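PDB 2GOP: trilobed Protease from Pyrococcus furiosus, which probably hydrolyses peptide bonds, with this seven-bladed beta-propeller domain perhaps acting as a gate or filter for substrates. Local coordinates for residues 20-24 with 25-29; 10-13 with 14-18. All coordinates share one frame; numbering follows the deposited sequence.

Interaction 1. Residues 20-24 with 25-29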
loop_
_atom_site.group_PDB
_atom_site.type_symbol
_atom_site.label_atom_id
_atom_site.label_comp_id
_atom_site.label_asym_id
_atom_site.label_seq_id
_atom_site.Cartn_x
_atom_site.Cartn_y
_atom_site.Cartn_z
ATOM N N PRO A 20 9.027 3.036 -18.678
ATOM C CA PRO A 20 9.745 3.911 -19.624
ATOM C C PRO A 20 10.967 4.543 -18.977
ATOM O O PRO A 20 10.924 4.944 -17.818
ATOM C CB PRO A 20 8.720 4.990 -19.957
ATOM C CG PRO A 20 7.852 5.061 -18.750
ATOM C CD PRO A 20 7.777 3.652 -18.206
ATOM N N ARG A 21 12.048 4.617 -19.739
ATOM C CA ARG A 21 13.309 5.132 -19.262
ATOM C C ARG A 21 13.961 5.977 -20.334
ATOM O O ARG A 21 13.788 5.725 -21.532
ATOM C CB ARG A 21 14.247 3.972 -18.925
ATOM C CG ARG A 21 13.746 3.093 -17.794
ATOM C CD ARG A 21 14.045 3.722 -16.476
ATOM N NE ARG A 21 13.138 3.251 -15.443
ATOM C CZ ARG A 21 13.296 3.490 -14.146
ATOM N NH1 ARG A 21 14.328 4.207 -13.706
ATOM N NH2 ARG A 21 12.414 2.996 -13.285
ATOM N N THR A 22 14.740 6.957 -19.899
ATOM C CA THR A 22 15.512 7.764 -20.832
ATOM C C THR A 22 16.839 8.263 -20.238
ATOM O O THR A 22 16.915 8.624 -19.064
ATOM C CB THR A 22 14.678 8.963 -21.340
ATOM O OG1 THR A 22 15.375 9.608 -22.417
ATOM C CG2 THR A 22 14.410 9.959 -20.207
ATOM N N LYS A 23 17.879 8.238 -21.066
ATOM C CA LYS A 23 19.152 8.898 -20.782
ATOM C C LYS A 23 19.670 9.423 -22.098
ATOM O O LYS A 23 19.685 8.697 -23.088
ATOM C CB LYS A 23 20.184 7.928 -20.207
ATOM C CG LYS A 23 19.860 7.387 -18.830
ATOM C CD LYS A 23 19.855 8.467 -17.765
ATOM C CE LYS A 23 19.635 7.856 -16.390
ATOM N NZ LYS A 23 19.612 8.864 -15.296
ATOM N N GLY A 24 20.084 10.685 -22.119
ATOM C CA GLY A 24 20.610 11.289 -23.325
ATOM C C GLY A 24 19.615 11.227 -24.465
ATOM O O GLY A 24 18.501 11.723 -24.344
ATOM N N GLU A 25 20.022 10.617 -25.572
ATOM C CA GLU A 25 19.164 10.485 -26.749
ATOM C C GLU A 25 18.604 9.065 -26.871
ATOM O O GLU A 25 18.053 8.691 -27.910
ATOM C CB GLU A 25 19.937 10.880 -28.015
ATOM C CG GLU A 25 20.272 12.377 -28.095
ATOM C CD GLU A 25 19.229 13.192 -28.852
ATOM O OE1 GLU A 25 18.013 12.926 -28.704
ATOM O OE2 GLU A 25 19.630 14.110 -29.594
ATOM N N LEU A 26 18.736 8.289 -25.800
ATOM C CA LEU A 26 18.169 6.943 -25.737
ATOM C C LEU A 26 16.900 6.907 -24.898
ATOM O O LEU A 26 16.807 7.560 -23.853
ATOM C CB LEU A 26 19.178 5.954 -25.143
ATOM C CG LEU A 26 20.410 5.641 -26.000
ATOM C CD1 LEU A 26 21.298 4.630 -25.294
ATOM C CD2 LEU A 26 20.013 5.134 -27.386
ATOM N N VAL A 27 15.926 6.136 -25.368
ATOM C CA VAL A 27 14.795 5.744 -24.544
ATOM C C VAL A 27 14.785 4.223 -24.511
ATOM O O VAL A 27 15.262 3.574 -25.446
ATOM C CB VAL A 27 13.452 6.292 -25.080
ATOM C CG1 VAL A 27 13.505 7.811 -25.161
ATOM C CG2 VAL A 27 13.118 5.696 -26.437
ATOM N N ALA A 28 14.281 3.661 -23.419
ATOM C CA ALA A 28 14.044 2.225 -23.333
ATOM C C ALA A 28 12.755 1.950 -22.581
ATOM O O ALA A 28 12.255 2.796 -21.823
ATOM C CB ALA A 28 15.211 1.502 -22.655
ATOM N N TYR A 29 12.228 0.751 -22.804
ATOM C CA TYR A 29 10.995 0.311 -22.176
ATOM C C TYR A 29 10.856 -1.190 -22.309
ATOM O O TYR A 29 11.577 -1.828 -23.083
ATOM C CB TYR A 29 9.778 1.007 -22.806
ATOM C CG TYR A 29 9.687 0.867 -24.300
ATOM C CD1 TYR A 29 10.385 1.732 -25.138
ATOM C CD2 TYR A 29 8.905 -0.135 -24.886
ATOM C CE1 TYR A 29 10.305 1.620 -26.499
ATOM C CE2 TYR A 29 8.825 -0.259 -26.259
ATOM C CZ TYR A 29 9.526 0.622 -27.059
ATOM O OH TYR A 29 9.453 0.518 -28.425
#

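Interaction 2. Residues 10-13 with 14-18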
loop_
_atom_site.group_PDB
_atom_site.type_symbol
_atom_site.label_atom_id
_atom_site.label_comp_id
_atom_site.label_asym_id
_atom_site.label_seq_id
_atom_site.Cartn_x
_atom_site.Cartn_y
_atom_site.Cartn_z
ATOM N N THR A 10 -8.636 -14.889 -23.237
ATOM C CA THR A 10 -8.934 -15.250 -24.655
ATOM C C THR A 10 -8.486 -14.143 -25.613
ATOM O O THR A 10 -7.978 -14.421 -26.704
ATOM C CB THR A 10 -10.446 -15.526 -24.859
ATOM O OG1 THR A 10 -10.867 -16.584 -23.989
ATOM C CG2 THR A 10 -10.739 -15.919 -26.303
ATOM N N PHE A 11 -8.674 -12.892 -25.189
ATOM C CA PHE A 11 -8.348 -11.712 -25.997
ATOM C C PHE A 11 -6.844 -11.627 -26.326
ATOM O O PHE A 11 -6.423 -12.058 -27.401
ATOM C CB PHE A 11 -8.816 -10.441 -25.256
ATOM C CG PHE A 11 -9.062 -9.239 -26.145
ATOM C CD1 PHE A 11 -9.917 -8.227 -25.707
ATOM C CD2 PHE A 11 -8.460 -9.104 -27.397
ATOM C CE1 PHE A 11 -10.167 -7.107 -26.491
ATOM C CE2 PHE A 11 -8.712 -7.989 -28.189
ATOM C CZ PHE A 11 -9.568 -6.987 -27.733
ATOM N N ALA A 12 -6.055 -11.122 -25.371
ATOM C CA ALA A 12 -4.691 -10.582 -25.585
ATOM C C ALA A 12 -4.040 -10.775 -26.963
ATOM O O ALA A 12 -3.340 -11.761 -27.209
ATOM C CB ALA A 12 -3.758 -11.089 -24.498
ATOM N N LYS A 13 -4.269 -9.800 -27.840
ATOM C CA LYS A 13 -3.614 -9.720 -29.145
ATOM C C LYS A 13 -2.575 -8.595 -29.119
ATOM O O LYS A 13 -1.985 -8.264 -30.152
ATOM C CB LYS A 13 -4.639 -9.393 -30.241
ATOM C CG LYS A 13 -6.003 -10.079 -30.119
ATOM C CD LYS A 13 -6.132 -11.297 -31.021
ATOM C CE LYS A 13 -5.116 -12.376 -30.695
ATOM N NZ LYS A 13 -5.342 -13.589 -31.528
ATOM N N PHE A 14 -2.358 -8.016 -27.939
ATOM C CA PHE A 14 -1.749 -6.691 -27.821
ATOM C C PHE A 14 -0.304 -6.691 -27.345
ATOM O O PHE A 14 0.213 -7.698 -26.880
ATOM C CB PHE A 14 -2.589 -5.824 -26.878
ATOM C CG PHE A 14 -4.011 -5.653 -27.328
ATOM C CD1 PHE A 14 -4.297 -5.038 -28.542
ATOM C CD2 PHE A 14 -5.067 -6.112 -26.546
ATOM C CE1 PHE A 14 -5.607 -4.881 -28.965
ATOM C CE2 PHE A 14 -6.380 -5.954 -26.964
ATOM C CZ PHE A 14 -6.650 -5.340 -28.176
ATOM N N ALA A 15 0.332 -5.535 -27.499
ATOM C CA ALA A 15 1.648 -5.263 -26.945
ATOM C C ALA A 15 1.437 -4.426 -25.695
ATOM O O ALA A 15 0.723 -3.429 -25.731
ATOM C CB ALA A 15 2.496 -4.514 -27.945
ATOM N N TYR A 16 2.047 -4.844 -24.589
ATOM C CA TYR A 16 1.883 -4.162 -23.312
ATOM C C TYR A 16 3.200 -3.522 -22.890
ATOM O O TYR A 16 4.172 -4.220 -22.599
ATOM C CB TYR A 16 1.388 -5.144 -22.249
ATOM C CG TYR A 16 0.025 -5.718 -22.556
ATOM C CD1 TYR A 16 -1.135 -5.000 -22.270
ATOM C CD2 TYR A 16 -0.108 -6.970 -23.149
ATOM C CE1 TYR A 16 -2.397 -5.522 -22.565
ATOM C CE2 TYR A 16 -1.360 -7.496 -23.453
ATOM C CZ TYR A 16 -2.502 -6.769 -23.159
ATOM O OH TYR A 16 -3.747 -7.297 -23.445
ATOM N N LEU A 17 3.211 -2.190 -22.851
ATOM C CA LEU A 17 4.414 -1.415 -22.570
ATOM C C LEU A 17 4.498 -1.035 -21.094
ATOM O O LEU A 17 3.502 -0.645 -20.495
ATOM C CB LEU A 17 4.441 -0.135 -23.407
ATOM C CG LEU A 17 5.043 -0.234 -24.816
ATOM C CD1 LEU A 17 4.354 -1.272 -25.666
ATOM C CD2 LEU A 17 4.985 1.116 -25.469
ATOM N N SER A 18 5.697 -1.109 -20.528
ATOM C CA SER A 18 5.890 -0.715 -19.138
ATOM C C SER A 18 7.281 -0.152 -18.918
ATOM O O SER A 18 8.180 -0.348 -19.729
ATOM C CB SER A 18 5.645 -1.898 -18.189
ATOM O OG SER A 18 6.470 -3.009 -18.499
#

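Interaction 1. Residues 20-24 with 25-29
The plane of the Leu26 carbonyl is flanked on both faces: Thr22 OG1 reaches Leu26 O at 2.9 Å from one face, Lys23 N at 3.1 Å from the other. Both are hydrogen bonds, tilted 28° and 25° out of that plane, and they grip one oxygen with a side-chain hydroxyl and a backbone N-H. The hydroxyl gets there because Thr22 holds OG1 anti to its own nitrogen (chi1 -170°). The same OG1 lies 3.8 Å from Val27 CG1, and these two side chains, a non-hydrogen-bonded antiparallel pair, slant across one another on one face of the sheet. Arg21, Lys23, Leu26 and Ala28 send their CB atoms to the opposite face.

Lys23 to Leu26 forms a type II' turn, the classic two-residue loop of a beta hairpin, closed by Leu26 N to Lys23 O at 2.9 Å. Gly24 has positive phi, and a CB there would collide with Glu25 N. Further from the turn, Arg21 and Ala28 exchange two backbone bonds, Arg21 N to Ala28 O and Ala28 N to Arg21 O, both 2.8 Å.

The guanidinium of Arg21 turns away to a salt bridge with Asp19. Strand 40-49 continues the sheet beyond strand 26-35, while the Thr22 and Val27 face packs on Val314 of strand 313-318, and Asp308 and Asp310 accept from Thr22 N and Gly24 N, joining the first blade to the last.

Interaction 2. Residues 10-13 with 14-18
From Phe11 through Lys13 to Phe14 the chain bends without a single hydrogen bond between residues 10-13 and 14-18, in an irregular lead-in to strand 16-23, the first strand of the first propeller blade. The backbone of Ala12 is unusual, with phi near -9°, and may be modelled less surely than the rest. After the bend the chain extends, and Phe14 N is left buried without a partner in the model.

The contact is carried mainly by two aromatic rings. Phe14 CE2 sits over one face of the Phe11 ring, displaced toward its rim, 3.3 Å from Phe11 CE2. Ring centroids are 4.8 Å apart and the planes meet obliquely, at 55°. Phe11 reaches this place with CG anti to its nitrogen (chi1 -157°), which throws the ring forward along the chain toward Phe14. In turn, Phe14 CZ is 3.4 Å from Phe11 CZ, so the two ring ends meet through several carbons and not through one.

Phe14 also touches Leu323 and Asn340, and Asn340 accepts a bond from Ala15 N; the lead-in is thus tied to a loop within the last blade (Leu323) and to the segment that follows its final strand (Asn340). With an alanine in place of Phe14, the Phe11 ring would probably lose the neighbour covering one face and be set freer to turn, and Leu323 would lose an apolar contact.

Tyr16 packs on Ile193 of the second subunit, while its ring reaches back toward the bend. Its hydroxyl lies in the plane of the Phe14 ring, at the edge, with Tyr16 OH 3.6 Å from Phe14 CD2, and it also meets the methyl group of Ala12, at 3.9 Å from Tyr16 OH to Ala12 CB.

Overall arrangement
Interaction 2 comes first along the chain and interaction 1 follows after a single residue, their centres about 22 Å apart. Both use strand 16-23: residues 10-18 bring the chain in and start this strand, and residues 20-29 end it and turn into strand 26-35, its neighbour in the same four-stranded antiparallel sheet. They meet where Tyr29 CB lies 3.7 Å from Ser18 O. Interaction 2 is a surface contact about 22 Å from the chain centre, interaction 1 a partly buried one at about 12 Å. The first blade (residues 16-59) and the last (303-335) are each built from consecutive strands, and no strand is exchanged to close the ring: the open Velcro topology of this propeller.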